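Local coordinates for probable transcriptional regulatory protein, Rv1404 (Mycobacterium tuberculosis, PDB 2NYX) that probably binds DNA as a dimeric transcriptional regulator of the MarR family, using a winged helix-turn-helix domain in each subunit, at residues 46-51 with 79-83; 58-62 with 100-104; 86-92 with 103-109. All blocks are in the same frame, centred on the assembly; numbering follows the deposited sequence.

Overall arrangement
The three contacts illustrate how a winged helix-turn-helix is assembled from short pieces. Interaction 1 crosses helices 45-57 and 73-85; interactions 2 and 3 build the antiparallel sheet on the two sides of strand 102-105, against strands 60-61 and 89-92 respectively, and share A103 and A104. Centres of interactions 1 and 2 lie about 12 Å apart, and interaction 3 is about 10 Å from each. Along the chain, interaction 1 closes before interaction 3 opens, whereas interactions 1 and 2 alternate their segments. L83, L51 and T50 of the first pack on I89 or L105 of the third, so the wing is joined directly to the helical core.

Interaction 1 of 3, residues 46-51 with 79-83; sequences PQFRTL and MVDRL
L83 and M79, one turn apart on helix 73-85, both point their side chains at helix 45-57 and carry the apolar contact between the two segments. Both methyls of L83 touch Q47 CB. CD2 adds Q47 CG, while CD1 sits 3.7 Å from Q47 O and goes on to L51 CD2 at 3.9 Å and T50 CG2 at 4.1 Å. In M79, a selenomethionine, a chi1 of 70° sets CG between the backbone N and the carbonyl carbon; this and an extended chi2 carry SE to 3.8 Å from P46 CB, and the bend at chi3 then turns CE toward the same carbon.

The polar groups of T50 and Q47 are served within their own helix or near it. T50 OG1 faces M79 SE at 4.0 Å, yet it donates to P46 O at 3.0 Å; T50 N reaches that same oxygen from the opposite face of its plane, so one carbonyl takes two bonds. The extended Q47 side chain crosses R82 at about a right angle, its NE2 4.0 Å from R82 CD, while its OE1 accepts from T44 N. On the second subunit, A37 packs against P46, and E41 against M79.

The helix segments pass 10.4 Å apart at a crossing angle of -77°. Such a steep crossing, filled by L83, M79 and the aliphatic part of Q47, with P46, T50 and L51 beside them, belongs to the helical core of the MarR winged helix-turn-helix, in which helix 73-85 occupies the place of the recognition helix and probably meets DNA.

Interaction 2 of 3, residues 58-62 with 100-104; sequences GPINL and ELLAA
N61 leans against E100 and L102 from its first side-chain carbon onward. CB lies 3.8 Å from E100 CG and 3.9 Å from L102 CD1, touching a glutamate stem and a leucine methyl in different directions. A chi1 of 73° then puts CG between the backbone N and the carbonyl carbon, and from there the amide parts in two directions. ND2 donates to E100 OE2 at 3.1 Å, in a bent bond that meets the oxygen from above the carboxylate plane, 49° out of it. OD1 faces the other way: it pairs with T64 OG1, and the side chain caps a backbone N at the start of helix 62-69. The glutamate oxygen also forms a long, weak ion pair with R98.

This N-cap stands where a very short strand, 60-61, hands over to a helix, and strand 102-105 runs antiparallel to it. Strand 60-61 lies at one edge of the small sheet of a winged helix-turn-helix, against its middle strand 102-105, with I60 and A103 as the hydrogen-bonded pair. A103 N donates to I60 O at 2.8 Å and almost straight, 173° at the hydrogen; the return bond from I60 N to A103 O is longer, 3.3 Å. A103 O also receives a CA-H...O contact from P59 CA at 3.2 Å, and the proline ring rests its CB and CG on the A104 methyl. Beyond N61 a water bridges the two segments, accepting from L62 N at 2.9 Å and donating to L101 O.

Interaction 3 of 3, residues 86-92 with 103-109; sequences AELIDRL and AALTKRG
In the beta hairpin that forms the wing, strand 89-92 meets strand 102-105 through the hydrogen-bonded pair D90 and A104. D90 N donates to A104 O at 2.9 Å and A104 N to D90 O at 3.0 Å, both nearly along the C=O axis. The non-hydrogen-bonded pairs I89-L105 and R91-A103 flank them. One step further, T106 N reaches L88 O at 3.2 Å from well above the carbonyl plane, 54° out of it, as the strand gives way to helix 107-128.

On the face carrying D90, L92 CD1 presses on A104 CB at 3.5 Å. R91 folds back through bends at chi2 and chi3, bringing the edge of its guanidinium near A103 N; NH1 makes weak hydrogen bonds to L101 O and L102 O. At the far end, E87 is the C-prime residue of the Schellman motif that ends helix 73-85, and its CB lies over one face of the R108 guanidinium, 3.8 Å from CZ. The carboxylate stays further off, E87 OE2 being 4.4 Å from R108 NH2, so any attraction is probably one of charges only, with no N-H aimed at the oxygen. L88 CD2 touches R108 CG at 3.5 Å.

I89 packs on L83 and V84 of helix 73-85 and, with L105, on L54 of helix 45-57; L88 lies against V112 of helix 107-128, while strand 60-61 lies along the other edge of strand 102-105.

Interaction 1 of 3, residues 46-51 with 79-83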
loop_
_atom_site.group_PDB
_atom_site.type_symbol
_atom_site.label_atom_id
_atom_site.label_comp_id
_atom_site.label_asym_id
_atom_site.label_seq_id
_atom_site.Cartn_x
_atom_site.Cartn_y
_atom_site.Cartn_z
ATOM N N PRO B 46 7.321 -0.504 1.769
ATOM C CA PRO B 46 8.246 -1.605 1.422
ATOM C C PRO B 46 8.797 -2.346 2.653
ATOM O O PRO B 46 8.863 -3.580 2.669
ATOM C CB PRO B 46 9.368 -0.889 0.668
ATOM C CG PRO B 46 8.699 0.334 0.082
ATOM C CD PRO B 46 7.738 0.770 1.145
ATOM N N GLN B 47 9.179 -1.600 3.679
ATOM C CA GLN B 47 9.617 -2.200 4.930
ATOM C C GLN B 47 8.543 -3.113 5.510
ATOM O O GLN B 47 8.823 -4.254 5.867
ATOM C CB GLN B 47 10.016 -1.111 5.927
ATOM C CG GLN B 47 11.388 -0.527 5.630
ATOM C CD GLN B 47 11.677 0.747 6.390
ATOM O OE1 GLN B 47 10.930 1.139 7.293
ATOM N NE2 GLN B 47 12.773 1.410 6.025
ATOM N N PHE B 48 7.306 -2.636 5.579
ATOM C CA PHE B 48 6.247 -3.462 6.146
ATOM C C PHE B 48 5.980 -4.734 5.339
ATOM O O PHE B 48 5.754 -5.797 5.916
ATOM C CB PHE B 48 4.954 -2.684 6.382
ATOM C CG PHE B 48 3.921 -3.490 7.100
ATOM C CD1 PHE B 48 4.060 -3.764 8.457
ATOM C CD2 PHE B 48 2.852 -4.048 6.411
ATOM C CE1 PHE B 48 3.128 -4.544 9.120
ATOM C CE2 PHE B 48 1.910 -4.829 7.069
ATOM C CZ PHE B 48 2.047 -5.078 8.422
ATOM N N ARG B 49 6.015 -4.627 4.014
ATOM C CA ARG B 49 5.866 -5.786 3.140
ATOM C C ARG B 49 6.947 -6.853 3.415
ATOM O O ARG B 49 6.645 -8.047 3.506
ATOM C CB ARG B 49 5.842 -5.350 1.665
ATOM C CG ARG B 49 5.658 -6.483 0.667
ATOM C CD ARG B 49 4.369 -7.253 0.933
ATOM N NE ARG B 49 4.307 -8.525 0.221
ATOM C CZ ARG B 49 3.284 -9.373 0.303
ATOM N NH1 ARG B 49 2.229 -9.076 1.047
ATOM N NH2 ARG B 49 3.302 -10.512 -0.365
ATOM N N THR B 50 8.195 -6.411 3.565
ATOM C CA THR B 50 9.308 -7.274 3.987
ATOM C C THR B 50 8.926 -8.114 5.200
ATOM O O THR B 50 9.194 -9.316 5.247
ATOM C CB THR B 50 10.563 -6.436 4.327
ATOM O OG1 THR B 50 10.957 -5.700 3.176
ATOM C CG2 THR B 50 11.725 -7.306 4.758
ATOM N N LEU B 51 8.302 -7.480 6.186
ATOM C CA LEU B 51 7.925 -8.187 7.411
ATOM C C LEU B 51 6.859 -9.247 7.147
ATOM O O LEU B 51 6.939 -10.339 7.682
ATOM C CB LEU B 51 7.468 -7.214 8.501
ATOM C CG LEU B 51 8.420 -6.111 8.967
ATOM C CD1 LEU B 51 7.782 -5.336 10.078
ATOM C CD2 LEU B 51 9.728 -6.688 9.419
HETATM N N MSE B 79 17.285 -1.934 3.266
HETATM C CA MSE B 79 16.105 -1.906 4.138
HETATM C C MSE B 79 16.059 -3.040 5.165
HETATM O O MSE B 79 15.442 -2.893 6.211
HETATM C CB MSE B 79 14.786 -1.766 3.359
HETATM C CG MSE B 79 14.354 -2.962 2.543
HETATM SE SE MSE B 79 12.749 -2.574 1.403
HETATM C CE MSE B 79 13.452 -1.055 0.291
ATOM N N VAL B 80 16.719 -4.156 4.876
ATOM C CA VAL B 80 16.887 -5.221 5.867
ATOM C C VAL B 80 17.845 -4.737 6.962
ATOM O O VAL B 80 17.569 -4.922 8.149
ATOM C CB VAL B 80 17.363 -6.561 5.235
ATOM C CG1 VAL B 80 17.683 -7.600 6.304
ATOM C CG2 VAL B 80 16.306 -7.111 4.323
ATOM N N ASP B 81 18.946 -4.096 6.569
ATOM C CA ASP B 81 19.866 -3.485 7.532
ATOM C C ASP B 81 19.143 -2.565 8.519
ATOM O O ASP B 81 19.391 -2.624 9.728
ATOM C CB ASP B 81 20.966 -2.691 6.821
ATOM C CG ASP B 81 21.965 -3.575 6.100
ATOM O OD1 ASP B 81 22.161 -4.741 6.513
ATOM O OD2 ASP B 81 22.571 -3.088 5.117
ATOM N N ARG B 82 18.259 -1.721 7.994
ATOM C CA ARG B 82 17.492 -0.777 8.797
ATOM C C ARG B 82 16.562 -1.500 9.756
ATOM O O ARG B 82 16.467 -1.151 10.931
ATOM C CB ARG B 82 16.681 0.166 7.899
ATOM C CG ARG B 82 17.521 1.206 7.200
ATOM C CD ARG B 82 16.674 2.276 6.517
ATOM N NE ARG B 82 17.462 2.992 5.509
ATOM C CZ ARG B 82 17.437 2.732 4.200
ATOM N NH1 ARG B 82 16.642 1.777 3.715
ATOM N NH2 ARG B 82 18.206 3.432 3.371
ATOM N N LEU B 83 15.875 -2.512 9.244
ATOM C CA LEU B 83 14.936 -3.277 10.054
ATOM C C LEU B 83 15.658 -4.119 11.099
ATOM O O LEU B 83 15.115 -4.401 12.173
ATOM C CB LEU B 83 14.023 -4.133 9.168
ATOM C CG LEU B 83 13.024 -3.349 8.326
ATOM C CD1 LEU B 83 12.150 -4.275 7.503
ATOM C CD2 LEU B 83 12.170 -2.443 9.189
#

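Interaction 2 of 3, residues 58-62 with 100-104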
loop_
_atom_site.group_PDB
_atom_site.type_symbol
_atom_site.label_atom_id
_atom_site.label_comp_id
_atom_site.label_asym_id
_atom_site.label_seq_id
_atom_site.Cartn_x
_atom_site.Cartn_y
_atom_site.Cartn_z
ATOM N N GLY B 58 9.018 -17.592 6.242
ATOM C CA GLY B 58 9.971 -18.065 7.223
ATOM C C GLY B 58 11.276 -17.361 6.960
ATOM O O GLY B 58 11.280 -16.310 6.317
ATOM N N PRO B 59 12.390 -17.909 7.481
ATOM C CA PRO B 59 13.696 -17.368 7.152
ATOM C C PRO B 59 14.058 -17.662 5.706
ATOM O O PRO B 59 13.915 -18.797 5.251
ATOM C CB PRO B 59 14.637 -18.095 8.124
ATOM C CG PRO B 59 13.735 -18.624 9.189
ATOM C CD PRO B 59 12.505 -19.007 8.445
ATOM N N ILE B 60 14.481 -16.616 4.999
ATOM C CA ILE B 60 14.932 -16.682 3.608
ATOM C C ILE B 60 16.097 -15.725 3.404
ATOM O O ILE B 60 16.278 -14.779 4.181
ATOM C CB ILE B 60 13.839 -16.291 2.606
ATOM C CG1 ILE B 60 13.228 -14.928 2.967
ATOM C CG2 ILE B 60 12.814 -17.388 2.474
ATOM C CD1 ILE B 60 12.266 -14.365 1.924
ATOM N N ASN B 61 16.877 -15.968 2.352
ATOM C CA ASN B 61 18.036 -15.144 2.056
ATOM C C ASN B 61 17.640 -13.877 1.304
ATOM O O ASN B 61 16.489 -13.732 0.900
ATOM C CB ASN B 61 19.116 -15.957 1.321
ATOM C CG ASN B 61 18.759 -16.274 -0.116
ATOM O OD1 ASN B 61 17.655 -16.001 -0.589
ATOM N ND2 ASN B 61 19.714 -16.843 -0.827
ATOM N N LEU B 62 18.586 -12.959 1.140
ATOM C CA LEU B 62 18.324 -11.688 0.471
ATOM C C LEU B 62 17.842 -11.807 -0.974
ATOM O O LEU B 62 16.948 -11.072 -1.377
ATOM C CB LEU B 62 19.539 -10.761 0.560
ATOM C CG LEU B 62 19.524 -9.655 1.626
ATOM C CD1 LEU B 62 18.871 -10.098 2.965
ATOM C CD2 LEU B 62 20.956 -9.119 1.853
ATOM N N GLU B 100 25.907 -16.969 2.544
ATOM C CA GLU B 100 24.861 -15.951 2.727
ATOM C C GLU B 100 24.101 -16.160 4.044
ATOM O O GLU B 100 23.842 -17.288 4.455
ATOM C CB GLU B 100 23.907 -15.823 1.518
ATOM C CG GLU B 100 22.763 -16.841 1.446
ATOM C CD GLU B 100 22.994 -17.957 0.426
ATOM O OE1 GLU B 100 24.147 -18.138 -0.043
ATOM O OE2 GLU B 100 22.009 -18.654 0.088
ATOM N N LEU B 101 23.785 -15.055 4.709
ATOM C CA LEU B 101 22.962 -15.081 5.904
ATOM C C LEU B 101 21.476 -15.030 5.546
ATOM O O LEU B 101 21.090 -14.474 4.512
ATOM C CB LEU B 101 23.348 -13.932 6.842
ATOM C CG LEU B 101 24.334 -14.226 7.986
ATOM C CD1 LEU B 101 25.415 -15.239 7.620
ATOM C CD2 LEU B 101 24.956 -12.934 8.487
ATOM N N LEU B 102 20.655 -15.638 6.398
ATOM C CA LEU B 102 19.207 -15.615 6.243
ATOM C C LEU B 102 18.594 -14.463 7.031
ATOM O O LEU B 102 19.164 -14.015 8.009
ATOM C CB LEU B 102 18.609 -16.950 6.693
ATOM C CG LEU B 102 18.236 -17.990 5.636
ATOM C CD1 LEU B 102 19.260 -18.091 4.530
ATOM C CD2 LEU B 102 18.022 -19.346 6.285
ATOM N N ALA B 103 17.445 -13.975 6.584
ATOM C CA ALA B 103 16.686 -12.953 7.311
ATOM C C ALA B 103 15.428 -13.558 7.932
ATOM O O ALA B 103 14.714 -14.319 7.288
ATOM C CB ALA B 103 16.311 -11.809 6.379
ATOM N N ALA B 104 15.145 -13.207 9.176
ATOM C CA ALA B 104 13.961 -13.731 9.855
ATOM C C ALA B 104 13.375 -12.725 10.825
ATOM O O ALA B 104 14.064 -11.808 11.275
ATOM C CB ALA B 104 14.272 -15.049 10.576
HETATM O O HOH W 1 21.367 -13.609 1.805
#

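Interaction 3 of 3, residues 86-92 with 103-109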
loop_
_atom_site.group_PDB
_atom_site.type_symbol
_atom_site.label_atom_id
_atom_site.label_comp_id
_atom_site.label_asym_id
_atom_site.label_seq_id
_atom_site.Cartn_x
_atom_site.Cartn_y
_atom_site.Cartn_z
ATOM N N ALA B 86 16.371 -1.691 13.795
ATOM C CA ALA B 86 15.168 -1.400 14.570
ATOM C C ALA B 86 14.608 -2.627 15.309
ATOM O O ALA B 86 13.474 -2.609 15.770
ATOM C CB ALA B 86 14.110 -0.772 13.675
ATOM N N GLU B 87 15.426 -3.674 15.431
ATOM C CA GLU B 87 15.090 -4.924 16.149
ATOM C C GLU B 87 13.857 -5.657 15.632
ATOM O O GLU B 87 13.220 -6.386 16.379
ATOM C CB GLU B 87 14.945 -4.706 17.664
ATOM C CG GLU B 87 16.235 -4.618 18.447
ATOM C CD GLU B 87 16.724 -3.189 18.588
ATOM O OE1 GLU B 87 16.849 -2.704 19.742
ATOM O OE2 GLU B 87 16.975 -2.548 17.542
ATOM N N LEU B 88 13.527 -5.478 14.362
ATOM C CA LEU B 88 12.382 -6.171 13.772
ATOM C C LEU B 88 12.804 -7.428 12.999
ATOM O O LEU B 88 11.982 -8.306 12.720
ATOM C CB LEU B 88 11.563 -5.205 12.899
ATOM C CG LEU B 88 11.063 -3.935 13.611
ATOM C CD1 LEU B 88 10.751 -2.823 12.634
ATOM C CD2 LEU B 88 9.863 -4.215 14.464
ATOM N N ILE B 89 14.096 -7.512 12.681
ATOM C CA ILE B 89 14.674 -8.629 11.920
ATOM C C ILE B 89 16.019 -9.080 12.510
ATOM O O ILE B 89 16.859 -8.255 12.871
ATOM C CB ILE B 89 14.823 -8.267 10.414
ATOM C CG1 ILE B 89 13.447 -8.179 9.757
ATOM C CG2 ILE B 89 15.683 -9.276 9.671
ATOM C CD1 ILE B 89 13.469 -7.672 8.338
ATOM N N ASP B 90 16.184 -10.398 12.622
ATOM C CA ASP B 90 17.452 -11.033 12.952
ATOM C C ASP B 90 18.096 -11.634 11.703
ATOM O O ASP B 90 17.399 -12.122 10.811
ATOM C CB ASP B 90 17.219 -12.154 13.956
ATOM C CG ASP B 90 17.308 -11.691 15.406
ATOM O OD1 ASP B 90 18.036 -10.709 15.701
ATOM O OD2 ASP B 90 16.663 -12.341 16.266
ATOM N N ARG B 91 19.424 -11.595 11.632
ATOM C CA ARG B 91 20.149 -12.338 10.599
ATOM C C ARG B 91 20.569 -13.707 11.152
ATOM O O ARG B 91 21.163 -13.787 12.221
ATOM C CB ARG B 91 21.365 -11.548 10.104
ATOM C CG ARG B 91 21.096 -10.080 9.766
ATOM C CD ARG B 91 20.182 -9.896 8.542
ATOM N NE ARG B 91 20.954 -9.776 7.301
ATOM C CZ ARG B 91 20.935 -10.668 6.315
ATOM N NH1 ARG B 91 20.167 -11.747 6.404
ATOM N NH2 ARG B 91 21.680 -10.480 5.236
ATOM N N LEU B 92 20.248 -14.778 10.434
ATOM C CA LEU B 92 20.529 -16.131 10.908
ATOM C C LEU B 92 21.477 -16.894 9.977
ATOM O O LEU B 92 21.475 -16.648 8.775
ATOM C CB LEU B 92 19.234 -16.938 11.053
ATOM C CG LEU B 92 17.965 -16.359 11.678
ATOM C CD1 LEU B 92 16.831 -17.334 11.440
ATOM C CD2 LEU B 92 18.120 -16.067 13.155
ATOM N N ALA B 103 17.445 -13.975 6.584
ATOM C CA ALA B 103 16.686 -12.953 7.311
ATOM C C ALA B 103 15.428 -13.558 7.932
ATOM O O ALA B 103 14.714 -14.319 7.288
ATOM C CB ALA B 103 16.311 -11.809 6.379
ATOM N N ALA B 104 15.145 -13.207 9.176
ATOM C CA ALA B 104 13.961 -13.731 9.855
ATOM C C ALA B 104 13.375 -12.725 10.825
ATOM O O ALA B 104 14.064 -11.808 11.275
ATOM C CB ALA B 104 14.272 -15.049 10.576
ATOM N N LEU B 105 12.098 -12.907 11.144
ATOM C CA LEU B 105 11.418 -12.022 12.074
ATOM C C LEU B 105 11.855 -12.210 13.513
ATOM O O LEU B 105 12.170 -13.303 13.969
ATOM C CB LEU B 105 9.900 -12.180 11.990
ATOM C CG LEU B 105 9.165 -11.507 10.834
ATOM C CD1 LEU B 105 7.687 -11.828 10.910
ATOM C CD2 LEU B 105 9.398 -9.991 10.830
ATOM N N THR B 106 11.843 -11.092 14.208
ATOM C CA THR B 106 12.031 -10.990 15.624
ATOM C C THR B 106 10.648 -11.002 16.286
ATOM O O THR B 106 9.641 -10.788 15.616
ATOM C CB THR B 106 12.784 -9.686 15.861
ATOM O OG1 THR B 106 14.108 -9.980 16.320
ATOM C CG2 THR B 106 12.087 -8.811 16.838
ATOM N N LYS B 107 10.586 -11.273 17.586
ATOM C CA LYS B 107 9.302 -11.274 18.305
ATOM C C LYS B 107 8.535 -9.965 18.077
ATOM O O LYS B 107 7.348 -9.971 17.754
ATOM C CB LYS B 107 9.507 -11.504 19.802
ATOM C CG LYS B 107 8.400 -12.320 20.483
ATOM C CD LYS B 107 6.972 -11.830 20.157
ATOM C CE LYS B 107 5.938 -12.977 20.175
ATOM N NZ LYS B 107 6.146 -14.038 19.123
ATOM N N ARG B 108 9.241 -8.855 18.260
ATOM C CA ARG B 108 8.727 -7.516 18.051
ATOM C C ARG B 108 8.290 -7.332 16.612
ATOM O O ARG B 108 7.260 -6.721 16.361
ATOM C CB ARG B 108 9.798 -6.505 18.449
ATOM C CG ARG B 108 9.642 -5.124 17.881
ATOM C CD ARG B 108 10.000 -4.090 18.920
ATOM N NE ARG B 108 10.906 -3.077 18.390
ATOM C CZ ARG B 108 11.997 -2.647 19.017
ATOM N NH1 ARG B 108 12.319 -3.127 20.218
ATOM N NH2 ARG B 108 12.762 -1.717 18.448
ATOM N N GLY B 109 9.065 -7.870 15.674
ATOM C CA GLY B 109 8.664 -7.936 14.276
ATOM C C GLY B 109 7.303 -8.588 14.090
ATOM O O GLY B 109 6.448 -8.050 13.391
#